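Local structure of xanthomonas outer protein D (Xanthomonas euvesicatoria, 2OIX) at residues R11-D16 / R175-Q180; T39-A44 / D109-H114. The protein is a type III secreted effector that acts as a deSUMOylating cysteine protease; its Ulp1-type (C48) catalytic domain is present here in an inactive form. The protein carries 1 engineered substitution. All blocks are in the same frame, centred on the assembly; numbering follows the deposited sequence.

Contact 1 (R11-D16 / R175-Q180); sequences RAYTDD and RDRLAQ
Tyr13 and Arg177 meet where helix 7-20 crosses helix 171-179, the last helix of the chain. The local axes approach to 9.5 Å at an angle of 76°. The tight part lies around Tyr13. Its CG is anti to the backbone N (chi1 -168°), and the ring reaches out to the extended chain of Arg177. CD of Arg177 lies obliquely to the ring, 3.8 Å from Tyr13 CE1. Arg177 NH1 then donates to Tyr13 OH at 3.0 Å. The bond is bent, with an N-H...O angle of 136°, and the hydroxyl is tilted from the guanidinium plane. Glu145 of helix 136-153 also hydrogen-bonds Tyr13 OH, and it forms a long, weak ion pair with Arg177. Beside this, Leu178 CD2 packs 3.8 Å from Ala12 CB and 4.2 Å from Tyr13 CB.

The looser side is at Asp16 and Gln180. Asp16 OD2 lies 3.9 Å from the aliphatic CG of Arg177 but 5.2 Å from its NE. The carboxylate instead forms a salt bridge with Arg20. Asp16 OD1 is 4.1 Å from the backbone O of Gln180, an exposed residue. The chemistry implies a join of mixed character: a small apolar patch, and one bent polar bond that Glu145 ties to a third helix. Asp16 probably attracts Arg177 weakly and may offset the nearness of the Arg20 and Arg177 guanidinium groups.

Contact 2 (T39-A44 / D109-H114); sequences TMLSSA and DMAAYH
The His114 imidazole is held between two groups. Over the centre of one face sits the backbone O of Leu41, 3.3 Å above the ring plane. Over the centre of the opposite face sits CD2 of Tyr113, and His114 CE1 in turn meets the edge of the Tyr113 ring. Ser42 OG approaches the imidazole obliquely, 3.6 Å from His114 CD2. It also lies 3.9 Å from CB of Met110, a residue one helical turn before His114.

The carbonyl of Leu41 belongs to a type I beta turn from Met40 to Ser43, at the C-terminal side of helix 35-40. His114 ends helix 102-114. Its CG stands anti to its carbonyl carbon (chi1 -70°), which helps lay one ring face against the Leu41 carbonyl. The two side chains also touch at their bases, with Leu41 CB 3.8 Å from His114 CB. Further along, Leu41 CD1 reaches back along the helix to Ala111, 3.9 Å from Ala111 O and 4.2 Å from Ala111 CB. Leu41 is buried, and it also packs on Ala52 of helix 46-57 and on Leu115.

No hydrogen bond joins the two segments. Gln49 NE2 hydrogen-bonds Leu41 O, and Gln53 NE2 hydrogen-bonds His114 O, so helix 46-57 serves a carbonyl on each side of the join. The contact thus rests on a carbonyl over a ring, backed by apolar packing. An oxygen over the ring face would probably favour a more electron-poor imidazole.

Overall arrangement
Contacts 1 and 2 lie in separate parts of one Ulp1-type catalytic domain. Their centres are 26 Å apart and their nearest atoms about 10 Å apart, so they do not touch. Along the chain the order is 11-16, 39-44, 109-114 and 175-180; contact 2 therefore falls within the span that contact 1 brings together. Contact 1 joins helix 7-20 to helix 171-179, with helix 136-153 beside them. Contact 2 joins the turn at Leu41 and Ser42, by helix 35-40, to the C-terminal end of helix 102-114, beside helix 46-57. Contact 1 thus brings together helices near the two ends of the chain, while contact 2 joins segments that flank, in sequence, strands 64-71, 75-82 and 90-94 of the mixed sheet.

Contact 1 (R11-D16 / R175-Q180)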
# COMPACT_ATOMS: atom_id res chain seq x y z
N ARG A 11 -8.59 1.89 -5.92
CA ARG A 11 -8.32 1.28 -7.21
C ARG A 11 -8.27 2.25 -8.40
O ARG A 11 -7.38 2.14 -9.25
CB ARG A 11 -9.34 0.17 -7.50
CG ARG A 11 -9.09 -0.56 -8.80
CD ARG A 11 -7.81 -1.40 -8.71
NE ARG A 11 -7.40 -1.92 -10.02
CZ ARG A 11 -7.66 -3.15 -10.46
NH1 ARG A 11 -8.32 -4.02 -9.71
NH2 ARG A 11 -7.25 -3.50 -11.68
N ALA A 12 -9.22 3.19 -8.45
CA ALA A 12 -9.29 4.17 -9.53
C ALA A 12 -8.09 5.13 -9.46
O ALA A 12 -7.51 5.50 -10.49
CB ALA A 12 -10.62 4.98 -9.46
N TYR A 13 -7.73 5.52 -8.25
CA TYR A 13 -6.57 6.36 -8.07
C TYR A 13 -5.28 5.63 -8.47
O TYR A 13 -4.46 6.18 -9.22
CB TYR A 13 -6.49 6.88 -6.64
CG TYR A 13 -5.47 7.99 -6.48
CD1 TYR A 13 -5.86 9.34 -6.46
CD2 TYR A 13 -4.10 7.69 -6.38
CE1 TYR A 13 -4.90 10.36 -6.30
CE2 TYR A 13 -3.15 8.71 -6.24
CZ TYR A 13 -3.56 10.02 -6.18
OH TYR A 13 -2.61 11.00 -6.06
N THR A 14 -5.11 4.40 -8.01
CA THR A 14 -3.85 3.70 -8.33
C THR A 14 -3.75 3.25 -9.79
O THR A 14 -2.65 3.22 -10.36
CB THR A 14 -3.52 2.57 -7.34
OG1 THR A 14 -4.52 1.55 -7.42
CG2 THR A 14 -3.38 3.10 -5.91
N ASP A 15 -4.90 2.94 -10.42
CA ASP A 15 -4.99 2.75 -11.87
C ASP A 15 -4.50 3.99 -12.60
O ASP A 15 -3.65 3.88 -13.49
CB ASP A 15 -6.43 2.42 -12.32
CG ASP A 15 -6.80 0.96 -12.10
OD1 ASP A 15 -5.95 0.18 -11.64
OD2 ASP A 15 -7.96 0.57 -12.39
N ASP A 16 -5.02 5.16 -12.23
CA ASP A 16 -4.64 6.42 -12.86
C ASP A 16 -3.16 6.75 -12.63
O ASP A 16 -2.46 7.15 -13.57
CB ASP A 16 -5.54 7.55 -12.38
CG ASP A 16 -5.15 8.89 -12.96
OD1 ASP A 16 -5.30 9.09 -14.19
OD2 ASP A 16 -4.69 9.76 -12.19
N ARG A 175 -9.70 14.13 -5.33
CA ARG A 175 -10.95 14.34 -6.06
C ARG A 175 -10.74 14.74 -7.52
O ARG A 175 -11.42 14.24 -8.41
CB ARG A 175 -11.79 15.42 -5.36
CG ARG A 175 -12.50 14.92 -4.13
CD ARG A 175 -13.53 15.92 -3.58
NE ARG A 175 -14.01 15.40 -2.31
CZ ARG A 175 -15.03 15.88 -1.60
NH1 ARG A 175 -15.74 16.92 -2.04
NH2 ARG A 175 -15.35 15.29 -0.45
N ASP A 176 -9.78 15.64 -7.75
CA ASP A 176 -9.44 16.09 -9.10
C ASP A 176 -8.90 14.94 -9.96
O ASP A 176 -9.24 14.83 -11.13
CB ASP A 176 -8.40 17.21 -9.05
CG ASP A 176 -9.03 18.59 -9.01
OD1 ASP A 176 -10.22 18.72 -8.65
OD2 ASP A 176 -8.30 19.55 -9.33
N ARG A 177 -8.04 14.12 -9.37
CA ARG A 177 -7.49 12.95 -10.06
C ARG A 177 -8.53 11.87 -10.29
O ARG A 177 -8.55 11.24 -11.34
CB ARG A 177 -6.26 12.40 -9.33
CG ARG A 177 -4.96 12.95 -9.91
CD ARG A 177 -3.89 13.02 -8.87
NE ARG A 177 -2.69 13.67 -9.40
CZ ARG A 177 -1.56 13.81 -8.71
NH1 ARG A 177 -1.46 13.37 -7.44
NH2 ARG A 177 -0.52 14.42 -9.29
N LEU A 178 -9.42 11.69 -9.31
CA LEU A 178 -10.56 10.79 -9.46
C LEU A 178 -11.58 11.29 -10.51
O LEU A 178 -12.23 10.49 -11.18
CB LEU A 178 -11.27 10.57 -8.12
CG LEU A 178 -10.67 9.66 -7.05
CD1 LEU A 178 -11.61 9.60 -5.87
CD2 LEU A 178 -10.39 8.28 -7.56
N ALA A 179 -11.71 12.62 -10.65
CA ALA A 179 -12.60 13.22 -11.65
C ALA A 179 -12.07 13.02 -13.07
O ALA A 179 -12.82 13.14 -14.03
CB ALA A 179 -12.83 14.70 -11.36
N GLN A 180 -10.78 12.73 -13.19
CA GLN A 180 -10.20 12.30 -14.47
C GLN A 180 -10.27 10.77 -14.58
O GLN A 180 -9.29 10.07 -14.34
CB GLN A 180 -8.77 12.83 -14.63
CG GLN A 180 -8.67 14.34 -14.84
CD GLN A 180 -7.31 14.91 -14.43
OE1 GLN A 180 -6.63 14.38 -13.55
NE2 GLN A 180 -6.91 16.01 -15.08

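Contact 2 (T39-A44 / D109-H114)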
# COMPACT_ATOMS: atom_id res chain seq x y z
N THR A 39 -7.39 -8.35 0.89
CA THR A 39 -8.31 -8.95 1.85
C THR A 39 -8.42 -10.47 1.62
O THR A 39 -8.44 -11.27 2.55
CB THR A 39 -9.69 -8.23 1.74
OG1 THR A 39 -9.52 -6.84 2.05
CG2 THR A 39 -10.72 -8.85 2.69
N MET A 40 -8.43 -10.87 0.35
CA MET A 40 -8.57 -12.27 -0.02
C MET A 40 -7.41 -13.20 0.39
O MET A 40 -7.60 -14.42 0.44
CB MET A 40 -8.80 -12.37 -1.51
CG MET A 40 -10.25 -12.14 -1.95
SD MET A 40 -10.15 -11.87 -3.73
CE MET A 40 -9.40 -13.44 -4.25
N LEU A 41 -6.23 -12.65 0.68
CA LEU A 41 -5.11 -13.48 1.21
C LEU A 41 -5.56 -14.27 2.46
O LEU A 41 -5.10 -15.40 2.72
CB LEU A 41 -3.88 -12.61 1.51
CG LEU A 41 -3.11 -11.93 0.36
CD1 LEU A 41 -2.14 -10.87 0.94
CD2 LEU A 41 -2.36 -12.90 -0.57
N SER A 42 -6.47 -13.67 3.22
CA SER A 42 -6.96 -14.24 4.47
C SER A 42 -8.24 -15.08 4.32
O SER A 42 -8.66 -15.74 5.26
CB SER A 42 -7.20 -13.11 5.48
OG SER A 42 -5.99 -12.43 5.76
N SER A 43 -8.84 -15.04 3.13
CA SER A 43 -10.13 -15.70 2.85
C SER A 43 -10.15 -17.16 3.31
O SER A 43 -9.10 -17.81 3.39
CB SER A 43 -10.44 -15.62 1.35
OG SER A 43 -11.50 -16.48 0.96
N ALA A 44 -11.34 -17.68 3.63
CA ALA A 44 -11.46 -19.10 4.07
C ALA A 44 -11.56 -20.07 2.90
O ALA A 44 -11.12 -21.24 2.98
CB ALA A 44 -12.62 -19.30 5.03
N ASP A 109 -0.25 -7.84 9.40
CA ASP A 109 0.57 -8.97 9.75
C ASP A 109 0.06 -10.23 9.09
O ASP A 109 0.84 -11.07 8.66
CB ASP A 109 0.60 -9.16 11.27
CG ASP A 109 1.54 -8.18 11.95
OD1 ASP A 109 2.33 -7.52 11.23
OD2 ASP A 109 1.49 -8.07 13.19
N MET A 110 -1.26 -10.34 8.99
CA MET A 110 -1.86 -11.51 8.31
C MET A 110 -1.53 -11.44 6.83
O MET A 110 -1.17 -12.45 6.24
CB MET A 110 -3.38 -11.51 8.46
CG MET A 110 -3.88 -11.90 9.87
SD MET A 110 -3.11 -13.40 10.54
CE MET A 110 -3.67 -14.69 9.41
N ALA A 111 -1.63 -10.24 6.23
CA ALA A 111 -1.23 -10.05 4.84
C ALA A 111 0.23 -10.49 4.64
O ALA A 111 0.50 -11.30 3.74
CB ALA A 111 -1.44 -8.58 4.38
N ALA A 112 1.13 -9.99 5.49
CA ALA A 112 2.56 -10.37 5.43
C ALA A 112 2.71 -11.84 5.60
O ALA A 112 3.41 -12.49 4.84
CB ALA A 112 3.37 -9.63 6.50
N TYR A 113 2.03 -12.40 6.58
CA TYR A 113 2.08 -13.85 6.80
C TYR A 113 1.67 -14.65 5.55
O TYR A 113 2.35 -15.59 5.15
CB TYR A 113 1.17 -14.23 7.96
CG TYR A 113 1.05 -15.72 8.15
CD1 TYR A 113 2.03 -16.43 8.82
CD2 TYR A 113 -0.09 -16.41 7.69
CE1 TYR A 113 1.91 -17.80 9.00
CE2 TYR A 113 -0.22 -17.77 7.87
CZ TYR A 113 0.78 -18.46 8.53
OH TYR A 113 0.65 -19.80 8.69
N HIS A 114 0.53 -14.28 4.95
CA HIS A 114 0.04 -14.99 3.76
C HIS A 114 0.83 -14.71 2.48
O HIS A 114 0.63 -15.39 1.47
CB HIS A 114 -1.44 -14.69 3.54
CG HIS A 114 -2.34 -15.30 4.55
ND1 HIS A 114 -2.42 -16.66 4.75
CD2 HIS A 114 -3.22 -14.75 5.41
CE1 HIS A 114 -3.29 -16.92 5.71
NE2 HIS A 114 -3.79 -15.77 6.13